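Putative transcriptional regulator (PDB 3QI7) is of unknown function but has a periplasmic-binding-protein-like fold, which suggests that it binds a small ligand, possibly a sugar, between two lobes. Local coordinates at residues F159-S164 against L189-V194; Y302-D307 against V364-L369; T19-E24 against H61-E66; P257-T262 against Q277-I282. All coordinates share one frame; numbering follows the deposited sequence. Where two conformers were deposited one is given.

Contact 1. Residues F159-S164 against L189-V194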
loop_
_atom_site.group_PDB
_atom_site.type_symbol
_atom_site.label_atom_id
_atom_site.label_comp_id
_atom_site.label_asym_id
_atom_site.label_seq_id
_atom_site.Cartn_x
_atom_site.Cartn_y
_atom_site.Cartn_z
ATOM N N PHE A 159 -23.458 -3.152 -3.191
ATOM C CA PHE A 159 -22.189 -2.976 -2.498
ATOM C C PHE A 159 -22.500 -2.664 -1.034
ATOM O O PHE A 159 -23.139 -1.638 -0.746
ATOM C CB PHE A 159 -21.420 -1.812 -3.116
ATOM C CG PHE A 159 -20.014 -1.628 -2.604
ATOM C CD1 PHE A 159 -19.753 -1.150 -1.299
ATOM C CD2 PHE A 159 -18.924 -1.835 -3.463
ATOM C CE1 PHE A 159 -18.460 -0.950 -0.896
ATOM C CE2 PHE A 159 -17.622 -1.663 -3.019
ATOM C CZ PHE A 159 -17.404 -1.201 -1.757
ATOM N N ILE A 160 -22.074 -3.544 -0.127
ATOM C CA ILE A 160 -22.284 -3.338 1.329
ATOM C C ILE A 160 -20.971 -2.784 1.929
ATOM O O ILE A 160 -19.925 -3.396 1.761
ATOM C CB ILE A 160 -22.732 -4.643 2.057
ATOM C CG1 ILE A 160 -23.711 -5.468 1.209
ATOM C CG2 ILE A 160 -23.398 -4.313 3.427
ATOM C CD1 ILE A 160 -25.039 -4.773 0.753
ATOM N N HIS A 161 -21.027 -1.597 2.562
ATOM C CA HIS A 161 -19.879 -0.953 3.222
ATOM C C HIS A 161 -20.042 -0.965 4.735
ATOM O O HIS A 161 -21.073 -0.486 5.240
ATOM C CB HIS A 161 -19.805 0.503 2.756
ATOM C CG HIS A 161 -18.605 1.251 3.252
ATOM N ND1 HIS A 161 -18.536 1.794 4.527
ATOM C CD2 HIS A 161 -17.455 1.597 2.628
ATOM C CE1 HIS A 161 -17.374 2.417 4.662
ATOM N NE2 HIS A 161 -16.699 2.307 3.528
ATOM N N TYR A 162 -19.060 -1.555 5.435
ATOM C CA TYR A 162 -19.084 -1.726 6.899
ATOM C C TYR A 162 -17.928 -0.925 7.525
ATOM O O TYR A 162 -16.781 -1.078 7.136
ATOM C CB TYR A 162 -18.917 -3.214 7.276
ATOM C CG TYR A 162 -20.095 -4.096 6.987
ATOM C CD1 TYR A 162 -21.237 -4.010 7.738
ATOM C CD2 TYR A 162 -20.044 -5.061 5.976
ATOM C CE1 TYR A 162 -22.326 -4.818 7.470
ATOM C CE2 TYR A 162 -21.112 -5.873 5.708
ATOM C CZ TYR A 162 -22.266 -5.756 6.466
ATOM O OH TYR A 162 -23.334 -6.577 6.196
ATOM N N ALA A 163 -18.258 -0.113 8.539
ATOM C CA ALA A 163 -17.333 0.777 9.251
ATOM C C ALA A 163 -18.074 1.310 10.467
ATOM O O ALA A 163 -19.282 1.541 10.393
ATOM C CB ALA A 163 -16.954 1.972 8.373
ATOM N N SER A 164 -17.357 1.511 11.570
ATOM C CA SER A 164 -17.925 2.137 12.775
ATOM C C SER A 164 -17.997 3.662 12.599
ATOM O O SER A 164 -17.300 4.212 11.770
ATOM C CB SER A 164 -17.066 1.815 13.998
ATOM O OG SER A 164 -15.888 2.613 14.040
ATOM N N LEU A 189 -25.065 0.832 -9.286
ATOM C CA LEU A 189 -24.834 -0.220 -8.292
ATOM C C LEU A 189 -25.441 0.193 -6.951
ATOM O O LEU A 189 -24.942 1.111 -6.291
ATOM C CB LEU A 189 -23.333 -0.466 -8.099
ATOM C CG LEU A 189 -22.847 -1.529 -7.094
ATOM C CD1 LEU A 189 -23.651 -2.839 -7.228
ATOM C CD2 LEU A 189 -21.352 -1.770 -7.299
ATOM N N PRO A 190 -26.498 -0.509 -6.513
ATOM C CA PRO A 190 -27.053 -0.208 -5.198
ATOM C C PRO A 190 -25.983 -0.202 -4.101
ATOM O O PRO A 190 -25.139 -1.073 -4.043
ATOM C CB PRO A 190 -28.085 -1.326 -4.990
ATOM C CG PRO A 190 -28.514 -1.690 -6.395
ATOM C CD PRO A 190 -27.255 -1.564 -7.209
ATOM N N PHE A 191 -26.006 0.826 -3.260
ATOM C CA PHE A 191 -25.021 0.979 -2.221
ATOM C C PHE A 191 -25.720 0.953 -0.859
ATOM O O PHE A 191 -26.727 1.621 -0.672
ATOM C CB PHE A 191 -24.253 2.287 -2.421
ATOM C CG PHE A 191 -23.288 2.586 -1.333
ATOM C CD1 PHE A 191 -22.038 2.010 -1.326
ATOM C CD2 PHE A 191 -23.623 3.480 -0.315
ATOM C CE1 PHE A 191 -21.133 2.291 -0.301
ATOM C CE2 PHE A 191 -22.734 3.771 0.691
ATOM C CZ PHE A 191 -21.483 3.171 0.702
ATOM N N VAL A 192 -25.174 0.171 0.074
ATOM C CA VAL A 192 -25.742 0.020 1.408
ATOM C C VAL A 192 -24.683 0.358 2.435
ATOM O O VAL A 192 -23.675 -0.336 2.527
ATOM C CB VAL A 192 -26.225 -1.427 1.638
ATOM C CG1 VAL A 192 -26.889 -1.564 3.031
ATOM C CG2 VAL A 192 -27.178 -1.852 0.481
ATOM N N GLN A 193 -24.880 1.427 3.216
ATOM C CA GLN A 193 -23.915 1.742 4.288
ATOM C C GLN A 193 -24.425 1.237 5.630
ATOM O O GLN A 193 -25.542 1.553 6.032
ATOM C CB GLN A 193 -23.614 3.247 4.363
ATOM C CG GLN A 193 -22.841 3.639 5.596
ATOM C CD GLN A 193 -22.581 5.108 5.646
ATOM O OE1 GLN A 193 -22.805 5.801 4.669
ATOM N NE2 GLN A 193 -22.147 5.602 6.801
ATOM N N VAL A 194 -23.600 0.445 6.307
ATOM C CA VAL A 194 -23.957 -0.152 7.582
ATOM C C VAL A 194 -22.921 0.207 8.631
ATOM O O VAL A 194 -21.710 -0.079 8.468
ATOM C CB VAL A 194 -24.079 -1.666 7.476
ATOM C CG1 VAL A 194 -24.566 -2.276 8.841
ATOM C CG2 VAL A 194 -25.027 -2.033 6.360
HETATM O O HOH W 1 -20.344 1.801 6.823
#
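Val194 O is gripped from two sources: water 1 donates to it at 2.8 Å and also sits in the plane of the His161 ring, beside ND1, while Ala163 N reaches the same oxygen only weakly. The water thus ties Val194 of strand 191-196 to a side chain of strand 159-164. Four stronger backbone bonds hold the strands in parallel register, the straightest running from His161 N to Val192 O (2.9 Å, 175° at the hydrogen). Phe159, His161 and Phe191 share one face of the sheet. Phe191 lies alongside Phe159, its CE1 3.8 Å from Phe159 CD1; the two planes are 29° apart but slid so far that the rings barely overlap. Phe191 CZ also rests 3.8 Å from His161 CB. Helix 171-186 covers this side through Leu177 and Ile180. On the other face, Ile160 bends CD1 to 3.6 Å from Val192 CG2, and Tyr162 CE1 lies against Val194 CB at 3.6 Å. With CG beside its backbone N (chi1 -72°), Tyr162 extends toward helix 203-223, where Asp215 binds its hydroxyl. This is a beta-alpha-beta crossover in the parallel sheet of a Rossmann-like lobe.

Contact 2. Residues Y302-D307 against V364-L369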
loop_
_atom_site.group_PDB
_atom_site.type_symbol
_atom_site.label_atom_id
_atom_site.label_comp_id
_atom_site.label_asym_id
_atom_site.label_seq_id
_atom_site.Cartn_x
_atom_site.Cartn_y
_atom_site.Cartn_z
ATOM N N TYR A 302 -4.657 -6.954 -5.416
ATOM C CA TYR A 302 -3.559 -6.497 -6.265
ATOM C C TYR A 302 -2.499 -7.606 -6.365
ATOM O O TYR A 302 -2.503 -8.544 -5.567
ATOM C CB TYR A 302 -2.889 -5.258 -5.677
ATOM C CG TYR A 302 -3.732 -4.037 -5.412
ATOM C CD1 TYR A 302 -4.839 -3.720 -6.216
ATOM C CD2 TYR A 302 -3.375 -3.149 -4.401
ATOM C CE1 TYR A 302 -5.572 -2.560 -6.003
ATOM C CE2 TYR A 302 -4.103 -1.987 -4.151
ATOM C CZ TYR A 302 -5.203 -1.689 -4.954
ATOM O OH TYR A 302 -5.927 -0.533 -4.714
ATOM N N PRO A 303 -1.561 -7.512 -7.331
ATOM C CA PRO A 303 -0.444 -8.449 -7.368
ATOM C C PRO A 303 0.437 -8.422 -6.111
ATOM O O PRO A 303 1.113 -9.415 -5.806
ATOM C CB PRO A 303 0.386 -7.953 -8.581
ATOM C CG PRO A 303 -0.561 -7.307 -9.415
ATOM C CD PRO A 303 -1.509 -6.611 -8.486
HETATM N N MSE A 304 0.468 -7.283 -5.423
HETATM C CA MSE A 304 1.241 -7.141 -4.182
HETATM C C MSE A 304 0.644 -6.048 -3.300
HETATM O O MSE A 304 -0.064 -5.188 -3.800
HETATM C CB MSE A 304 2.740 -6.867 -4.467
HETATM C CG MSE A 304 3.078 -5.775 -5.463
HETATM SE SE MSE A 304 4.970 -5.769 -6.063
HETATM C CE MSE A 304 5.929 -5.777 -4.382
ATOM N N PRO A 305 0.937 -6.074 -1.991
ATOM C CA PRO A 305 0.368 -5.024 -1.167
ATOM C C PRO A 305 1.008 -3.696 -1.458
ATOM O O PRO A 305 2.156 -3.665 -1.842
ATOM C CB PRO A 305 0.719 -5.429 0.252
ATOM C CG PRO A 305 1.530 -6.748 0.145
ATOM C CD PRO A 305 1.885 -6.942 -1.256
HETATM N N MSE A 306 0.280 -2.628 -1.248
HETATM C CA MSE A 306 0.848 -1.294 -1.452
HETATM C C MSE A 306 2.023 -1.008 -0.445
HETATM O O MSE A 306 3.003 -0.305 -0.777
HETATM C CB MSE A 306 -0.256 -0.244 -1.311
HETATM C CG MSE A 306 -1.155 -0.103 -2.525
HETATM SE SE MSE A 306 -0.082 0.552 -4.066
HETATM C CE MSE A 306 0.330 2.272 -3.545
ATOM N N ASP A 307 1.925 -1.555 0.767
ATOM C CA ASP A 307 2.993 -1.434 1.767
ATOM C C ASP A 307 4.324 -2.020 1.294
ATOM O O ASP A 307 5.386 -1.627 1.793
ATOM C CB ASP A 307 2.614 -2.137 3.094
ATOM C CG ASP A 307 1.626 -1.324 3.948
ATOM O OD1 ASP A 307 1.265 -0.206 3.548
ATOM O OD2 ASP A 307 1.215 -1.819 5.024
ATOM N N VAL A 364 -1.093 6.098 -7.033
ATOM C CA VAL A 364 -1.074 4.898 -7.863
ATOM C C VAL A 364 -2.166 3.931 -7.450
ATOM O O VAL A 364 -2.486 3.837 -6.274
ATOM C CB VAL A 364 0.341 4.192 -7.829
ATOM C CG1 VAL A 364 0.832 3.984 -6.432
ATOM C CG2 VAL A 364 0.348 2.853 -8.577
ATOM N N ILE A 365 -2.743 3.245 -8.431
ATOM C CA ILE A 365 -3.644 2.122 -8.206
ATOM C C ILE A 365 -3.055 1.016 -9.044
ATOM O O ILE A 365 -2.745 1.247 -10.200
ATOM C CB ILE A 365 -5.112 2.379 -8.718
ATOM C CG1 ILE A 365 -5.773 3.559 -7.980
ATOM C CG2 ILE A 365 -5.981 1.081 -8.591
ATOM C CD1 ILE A 365 -5.971 3.370 -6.488
ATOM N N LEU A 366 -2.882 -0.164 -8.478
ATOM C CA LEU A 366 -2.350 -1.298 -9.264
ATOM C C LEU A 366 -3.467 -2.000 -10.025
ATOM O O LEU A 366 -4.629 -1.898 -9.644
ATOM C CB LEU A 366 -1.663 -2.310 -8.334
ATOM C CG LEU A 366 -0.468 -1.721 -7.604
ATOM C CD1 LEU A 366 0.132 -2.771 -6.632
ATOM C CD2 LEU A 366 0.579 -1.241 -8.623
ATOM N N SER A 367 -3.099 -2.710 -11.086
ATOM C CA SER A 367 -4.030 -3.532 -11.831
ATOM C C SER A 367 -4.631 -4.581 -10.943
ATOM O O SER A 367 -4.036 -5.030 -9.979
ATOM C CB SER A 367 -3.381 -4.220 -13.027
ATOM O OG SER A 367 -3.234 -3.305 -14.089
ATOM N N GLN A 368 -5.851 -4.943 -11.288
ATOM C CA GLN A 368 -6.626 -5.892 -10.539
ATOM C C GLN A 368 -6.042 -7.290 -10.668
ATOM O O GLN A 368 -5.656 -7.722 -11.738
ATOM C CB GLN A 368 -8.059 -5.914 -11.079
ATOM C CG GLN A 368 -8.960 -6.841 -10.312
ATOM C CD GLN A 368 -10.357 -6.918 -10.895
ATOM O OE1 GLN A 368 -10.521 -6.996 -12.101
ATOM N NE2 GLN A 368 -11.348 -6.996 -10.036
ATOM N N LEU A 369 -6.063 -8.028 -9.572
ATOM C CA LEU A 369 -5.833 -9.468 -9.632
ATOM C C LEU A 369 -7.085 -10.141 -9.133
ATOM O O LEU A 369 -7.607 -9.757 -8.086
ATOM C CB LEU A 369 -4.611 -9.835 -8.770
ATOM C CG LEU A 369 -4.363 -11.347 -8.609
ATOM C CD1 LEU A 369 -3.899 -11.962 -9.947
ATOM C CD2 LEU A 369 -3.340 -11.605 -7.502
#
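Tyr302 and Leu366 meet where the turn leading into helix 306-324 packs against the long C-terminal strand 361-370. Leu366 is the hub. Its CB stands over one face of the Tyr302 ring, 4.2 Å from the centroid and 22° off the normal, a CH-pi contact displaced toward the rim. The two side chains cross at about a right angle, and Leu366 CD1 reaches on to the backbone, 3.7 Å from Met304 O. Farther out, Tyr302 OH comes to 4.2 Å from Ile365 CG2. Pro303 brings CD to 3.3 Å from Ser367 O, while Leu369 CD2 approaches Tyr302 O at 3.7 Å. In the first turn of the helix, Met306, a selenomethionine, is bent at both chi2 (-64°) and chi3 (-68°), which folds its tip back toward the strand; it slides past Val364 in the opposite direction, and the CE to Val364 CG1 separation of 3.4 Å is tight. The segments meet without polar bonds between them; Met304 O, Leu366 N and Ser367 O are buried with no partner in the model, whereas Leu366 O is bound by Arg150 of helix 140-153. That helix also supplies Arg143 and Arg150 beside the Tyr302 ring, and Phe309 of helix 306-324 adds to the cover on Leu366. Backbone bonds between Leu369 and Gly301 and between Val364 and Gly137 place the strand at a junction of the mixed sheet, with 134-137 parallel to it and 300-301 and 349-353 antiparallel, in a periplasmic-binding-protein-like fold.

Contact 3. Residues T19-E24 against H61-E66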
loop_
_atom_site.group_PDB
_atom_site.type_symbol
_atom_site.label_atom_id
_atom_site.label_comp_id
_atom_site.label_asym_id
_atom_site.label_seq_id
_atom_site.Cartn_x
_atom_site.Cartn_y
_atom_site.Cartn_z
ATOM N N THR A 19 12.273 3.123 7.582
ATOM C CA THR A 19 11.015 2.482 7.895
ATOM C C THR A 19 10.789 2.472 9.403
ATOM O O THR A 19 11.715 2.714 10.174
ATOM C CB THR A 19 10.972 1.016 7.425
ATOM O OG1 THR A 19 11.726 0.206 8.318
ATOM C CG2 THR A 19 11.540 0.850 5.995
ATOM N N GLN A 20 9.559 2.161 9.803
ATOM C CA GLN A 20 9.280 1.770 11.182
ATOM C C GLN A 20 9.898 0.389 11.476
ATOM O O GLN A 20 10.280 -0.349 10.541
ATOM C CB GLN A 20 7.773 1.792 11.462
ATOM C CG GLN A 20 7.142 3.217 11.392
ATOM C CD GLN A 20 5.616 3.224 11.590
ATOM O OE1 GLN A 20 4.877 3.916 10.870
ATOM N NE2 GLN A 20 5.142 2.442 12.560
ATOM N N PRO A 21 10.037 0.048 12.769
ATOM C CA PRO A 21 10.663 -1.224 13.106
ATOM C C PRO A 21 9.797 -2.421 12.767
ATOM O O PRO A 21 8.573 -2.286 12.538
ATOM C CB PRO A 21 10.914 -1.143 14.627
ATOM C CG PRO A 21 10.310 0.093 15.102
ATOM C CD PRO A 21 9.856 0.923 13.944
ATOM N N LEU A 22 10.456 -3.575 12.716
ATOM C CA LEU A 22 9.826 -4.833 12.333
ATOM C C LEU A 22 8.561 -5.061 13.155
ATOM O O LEU A 22 7.543 -5.476 12.622
ATOM C CB LEU A 22 10.811 -5.978 12.532
ATOM C CG LEU A 22 10.393 -7.421 12.227
ATOM C CD1 LEU A 22 10.042 -7.614 10.755
ATOM C CD2 LEU A 22 11.542 -8.357 12.663
ATOM N N SER A 23 8.625 -4.740 14.445
ATOM C CA SER A 23 7.495 -4.930 15.373
ATOM C C SER A 23 6.237 -4.134 15.006
ATOM O O SER A 23 5.149 -4.477 15.459
ATOM C CB SER A 23 7.916 -4.568 16.804
ATOM O OG SER A 23 8.299 -3.185 16.913
ATOM N N GLU A 24 6.399 -3.069 14.222
ATOM C CA GLU A 24 5.317 -2.150 13.878
ATOM C C GLU A 24 4.863 -2.294 12.410
ATOM O O GLU A 24 3.664 -2.376 12.147
ATOM C CB GLU A 24 5.756 -0.710 14.157
ATOM C CG GLU A 24 6.074 -0.405 15.617
ATOM C CD GLU A 24 6.351 1.063 15.872
ATOM O OE1 GLU A 24 6.609 1.803 14.901
ATOM O OE2 GLU A 24 6.324 1.485 17.064
ATOM N N HIS A 61 19.451 0.611 5.521
ATOM C CA HIS A 61 18.179 0.565 6.224
ATOM C C HIS A 61 18.223 1.299 7.576
ATOM O O HIS A 61 18.875 0.865 8.523
ATOM C CB HIS A 61 17.735 -0.887 6.415
ATOM C CG HIS A 61 16.312 -1.036 6.854
ATOM N ND1 HIS A 61 15.746 -2.262 7.127
ATOM C CD2 HIS A 61 15.340 -0.119 7.072
ATOM C CE1 HIS A 61 14.484 -2.098 7.480
ATOM N NE2 HIS A 61 14.216 -0.805 7.471
ATOM N N VAL A 62 17.481 2.393 7.660
ATOM C CA VAL A 62 17.399 3.213 8.862
ATOM C C VAL A 62 16.076 2.928 9.566
ATOM O O VAL A 62 14.997 3.028 8.943
ATOM C CB VAL A 62 17.439 4.706 8.492
ATOM C CG1 VAL A 62 17.319 5.599 9.754
ATOM C CG2 VAL A 62 18.702 5.045 7.699
ATOM N N VAL A 63 16.144 2.560 10.846
ATOM C CA VAL A 63 14.965 2.133 11.594
ATOM C C VAL A 63 14.553 3.214 12.575
ATOM O O VAL A 63 15.324 3.633 13.427
ATOM C CB VAL A 63 15.219 0.824 12.320
ATOM C CG1 VAL A 63 13.930 0.297 12.974
ATOM C CG2 VAL A 63 15.832 -0.184 11.332
ATOM N N LEU A 64 13.324 3.694 12.433
ATOM C CA LEU A 64 12.808 4.708 13.342
ATOM C C LEU A 64 12.606 4.126 14.746
ATOM O O LEU A 64 12.318 2.933 14.892
ATOM C CB LEU A 64 11.466 5.251 12.831
ATOM C CG LEU A 64 11.454 6.043 11.526
ATOM C CD1 LEU A 64 10.049 5.959 10.896
ATOM C CD2 LEU A 64 11.885 7.508 11.716
ATOM N N PRO A 65 12.665 4.987 15.775
ATOM C CA PRO A 65 12.308 4.543 17.114
ATOM C C PRO A 65 10.869 4.048 17.137
ATOM O O PRO A 65 10.064 4.491 16.335
ATOM C CB PRO A 65 12.493 5.804 17.990
ATOM C CG PRO A 65 12.640 6.929 17.094
ATOM C CD PRO A 65 12.968 6.430 15.708
ATOM N N GLU A 66 10.550 3.121 18.028
ATOM C CA GLU A 66 9.162 2.728 18.242
ATOM C C GLU A 66 8.342 3.958 18.622
ATOM O O GLU A 66 8.850 4.850 19.304
ATOM C CB GLU A 66 9.053 1.673 19.340
ATOM C CG GLU A 66 9.603 0.319 18.917
ATOM C CD GLU A 66 9.295 -0.773 19.920
ATOM O OE1 GLU A 66 9.104 -0.468 21.107
ATOM O OE2 GLU A 66 9.250 -1.946 19.513
HETATM O O HOH W 2 7.776 4.055 14.770
#
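His61 NE2 donates to Thr19 OG1 at 2.8 Å where two parallel strands of a Rossmann-like lobe run out into their C-terminal loops. The hydroxyl lies only 4° out of the imidazole plane and donates its own hydrogen bond to Gln20 O, 2.7 Å away, so OG1 acts as acceptor and donor at once. Its place between the backbone N and the carbonyl carbon (chi1 77°) serves both bonds. On the far side of the imidazole, His61 ND1 is bound to Glu33 of helix 26-42, which probably helps fix the ring's rotation. Two backbone bonds continue the strand pairing: Thr19 N to Val62 O, and the almost straight Leu64 N to Thr19 O (2.9 Å). Beyond the pairing the loops stay close: Pro21 packs its CB 3.7 Å from Val63 CG1, with CD near Leu64 O.

The acidic side chains are satisfied separately. Gln20 NE2 donates to Glu24 OE1 at 2.8 Å from above the carboxylate plane, while Gln20 OE1 is held by Thr95 and Gln97. Water 2 donates to Pro65 O and, by an unusually short and so doubtful contact, to Glu24 OE1. Glu24 OE2 takes the backbone N of Asn67 instead, and lies 5.1 Å from Glu66 OE2, a like-charged neighbour that may raise the affinity of either carboxylate for a proton. Ser23 OG, also set between backbone N and carbonyl carbon, donates to Glu66 OE2 at 3.0 Å, meeting it on the anti side and 25° out of the carboxylate plane.

Contact 4. Residues P257-T262 against Q277-I282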
loop_
_atom_site.group_PDB
_atom_site.type_symbol
_atom_site.label_atom_id
_atom_site.label_comp_id
_atom_site.label_asym_id
_atom_site.label_seq_id
_atom_site.Cartn_x
_atom_site.Cartn_y
_atom_site.Cartn_z
ATOM N N PRO A 257 -5.698 -4.269 -0.021
ATOM C CA PRO A 257 -5.310 -5.542 -0.647
ATOM C C PRO A 257 -3.919 -6.032 -0.248
ATOM O O PRO A 257 -2.953 -5.282 -0.298
ATOM C CB PRO A 257 -5.355 -5.230 -2.136
ATOM C CG PRO A 257 -6.416 -4.154 -2.252
ATOM C CD PRO A 257 -6.162 -3.294 -1.025
ATOM N N SER A 258 -3.868 -7.285 0.191
ATOM C CA SER A 258 -2.641 -7.913 0.640
ATOM C C SER A 258 -2.746 -9.438 0.651
ATOM O O SER A 258 -3.572 -9.985 1.362
ATOM C CB SER A 258 -2.278 -7.431 2.044
ATOM O OG SER A 258 -1.135 -8.134 2.484
ATOM N N PRO A 259 -1.889 -10.117 -0.121
ATOM C CA PRO A 259 -1.874 -11.583 -0.107
ATOM C C PRO A 259 -1.440 -12.161 1.233
ATOM O O PRO A 259 -1.840 -13.296 1.597
ATOM C CB PRO A 259 -0.845 -11.937 -1.191
ATOM C CG PRO A 259 -0.661 -10.713 -1.993
ATOM C CD PRO A 259 -0.936 -9.557 -1.092
ATOM N N ILE A 260 -0.591 -11.420 1.953
ATOM C CA ILE A 260 0.013 -11.940 3.177
ATOM C C ILE A 260 -0.832 -11.675 4.440
ATOM O O ILE A 260 -0.795 -12.470 5.388
ATOM C CB ILE A 260 1.466 -11.435 3.326
ATOM C CG1 ILE A 260 2.177 -12.130 4.499
ATOM C CG2 ILE A 260 1.517 -9.901 3.462
ATOM C CD1 ILE A 260 2.219 -13.658 4.404
ATOM N N GLN A 261 -1.636 -10.616 4.447
ATOM C CA GLN A 261 -2.502 -10.327 5.607
ATOM C C GLN A 261 -3.850 -10.982 5.447
ATOM O O GLN A 261 -4.508 -10.824 4.405
ATOM C CB GLN A 261 -2.725 -8.812 5.763
ATOM C CG GLN A 261 -1.500 -8.036 6.052
ATOM C CD GLN A 261 -0.817 -8.511 7.324
ATOM O OE1 GLN A 261 0.272 -9.084 7.272
ATOM N NE2 GLN A 261 -1.479 -8.309 8.469
ATOM N N THR A 262 -4.261 -11.727 6.470
ATOM C CA THR A 262 -5.620 -12.279 6.546
ATOM C C THR A 262 -5.887 -13.460 5.596
ATOM O O THR A 262 -6.424 -14.480 6.020
ATOM C CB THR A 262 -6.737 -11.194 6.310
ATOM O OG1 THR A 262 -6.498 -10.027 7.135
ATOM C CG2 THR A 262 -8.109 -11.807 6.620
ATOM N N GLN A 277 7.447 -12.765 1.427
ATOM C CA GLN A 277 7.495 -11.666 0.462
ATOM C C GLN A 277 7.430 -12.200 -0.987
ATOM O O GLN A 277 7.617 -11.442 -1.933
ATOM C CB GLN A 277 8.781 -10.814 0.634
ATOM C CG GLN A 277 8.797 -9.807 1.799
ATOM C CD GLN A 277 8.882 -10.482 3.164
ATOM O OE1 GLN A 277 7.977 -10.346 4.015
ATOM N NE2 GLN A 277 9.945 -11.243 3.369
ATOM N N ASN A 278 7.196 -13.503 -1.171
ATOM C CA ASN A 278 7.023 -14.041 -2.510
ATOM C C ASN A 278 5.516 -13.943 -2.882
ATOM O O ASN A 278 4.763 -14.909 -2.792
ATOM C CB ASN A 278 7.538 -15.474 -2.613
ATOM C CG ASN A 278 7.579 -15.976 -4.047
ATOM O OD1 ASN A 278 6.796 -15.553 -4.903
ATOM N ND2 ASN A 278 8.460 -16.902 -4.305
ATOM N N TYR A 279 5.097 -12.756 -3.279
ATOM C CA TYR A 279 3.673 -12.502 -3.483
ATOM C C TYR A 279 3.087 -13.304 -4.647
ATOM O O TYR A 279 1.921 -13.678 -4.584
ATOM C CB TYR A 279 3.413 -11.010 -3.635
ATOM C CG TYR A 279 3.858 -10.254 -2.418
ATOM C CD1 TYR A 279 3.243 -10.471 -1.190
ATOM C CD2 TYR A 279 4.919 -9.356 -2.466
ATOM C CE1 TYR A 279 3.663 -9.828 -0.064
ATOM C CE2 TYR A 279 5.337 -8.675 -1.312
ATOM C CZ TYR A 279 4.706 -8.909 -0.132
ATOM O OH TYR A 279 5.112 -8.272 1.013
ATOM N N ASP A 280 3.864 -13.590 -5.684
ATOM C CA ASP A 280 3.328 -14.387 -6.807
ATOM C C ASP A 280 2.997 -15.818 -6.369
ATOM O O ASP A 280 2.001 -16.386 -6.800
ATOM C CB ASP A 280 4.304 -14.444 -7.969
ATOM C CG ASP A 280 4.482 -13.100 -8.640
ATOM O OD1 ASP A 280 3.646 -12.194 -8.431
ATOM O OD2 ASP A 280 5.474 -12.933 -9.348
ATOM N N LYS A 281 3.832 -16.376 -5.498
ATOM C CA LYS A 281 3.670 -17.746 -5.039
ATOM C C LYS A 281 2.486 -17.807 -4.069
ATOM O O LYS A 281 1.702 -18.755 -4.104
ATOM C CB LYS A 281 4.968 -18.241 -4.377
ATOM C CG LYS A 281 4.887 -19.689 -3.891
ATOM C CD LYS A 281 6.130 -20.124 -3.091
ATOM C CE LYS A 281 6.084 -21.641 -2.791
ATOM N NZ LYS A 281 7.139 -22.071 -1.804
ATOM N N ILE A 282 2.380 -16.807 -3.192
ATOM C CA ILE A 282 1.237 -16.702 -2.280
ATOM C C ILE A 282 -0.069 -16.613 -3.087
ATOM O O ILE A 282 -1.052 -17.280 -2.761
ATOM C CB ILE A 282 1.354 -15.523 -1.308
ATOM C CG1 ILE A 282 2.615 -15.675 -0.418
ATOM C CG2 ILE A 282 0.073 -15.414 -0.422
ATOM C CD1 ILE A 282 3.005 -14.395 0.363
#
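Pro259 and Ile260 meet Tyr279 and Ile282 through four carbon contacts. Pro259 CB lies 3.7 Å from Ile282 CG2, and the same methyl also approaches Pro259 O at 3.5 Å. The proline ring crosses Tyr279 at about a right angle, its CG 4.0 Å from Tyr279 CD1. Ile260 divides its branches between the two partners: CG2 comes to the edge of the tyrosine ring, near its plane, 4.1 Å from CE1, whereas CD1 reaches 4.2 Å from Ile282 CD1. Having CG1 anti to the backbone N (chi1 -172°) turns the two arms of Ile260 toward different residues.

Tyr279 and Ile282 lie one turn apart on helix 279-292, so the loop after helix 234-247 rests on the first turn of helix 279-292. The helix start is set by Asn278, the N-cap, whose OD1 accepts from Lys281 N at 3.1 Å, the donor standing 49° out of the carbonyl plane. On the loop side an ST motif fixes the bend: Ser258 OG takes Gln261 N at 3.2 Å, with a weaker bond from Ile260 N. One face of the Tyr279 ring is covered by the backbone carbon of Gln277. Farther out, Ile271 touches both Ile260 and Ile282, and Val27 of helix 26-42 reaches Ile260 and Tyr279. Lys281 NZ forms a salt bridge with Asp275 just ahead of the helix.

Overall arrangement
Contact 3 comes first along the chain, closing the loop from strand 13-19 through helix 26-42 to strand 57-63. Contact 1 follows, joining strands 159-164 and 191-196 across helix 171-186 in the separate three-stranded sheet; it and contact 3 lie on opposite sides of the chain's centre, their centres about 35 Å apart. Contact 4 closes a short loop ahead of helix 279-292, and contact 2 the longest, bringing the C-terminal strand back to the start of helix 306-324. All four are in series, with none nested or crossing. Contacts 2 and 4 touch, Tyr279 meeting Pro303 and Pro305, and Pro257 meeting Tyr302; contacts 2 and 3 reach the same mixed sheet.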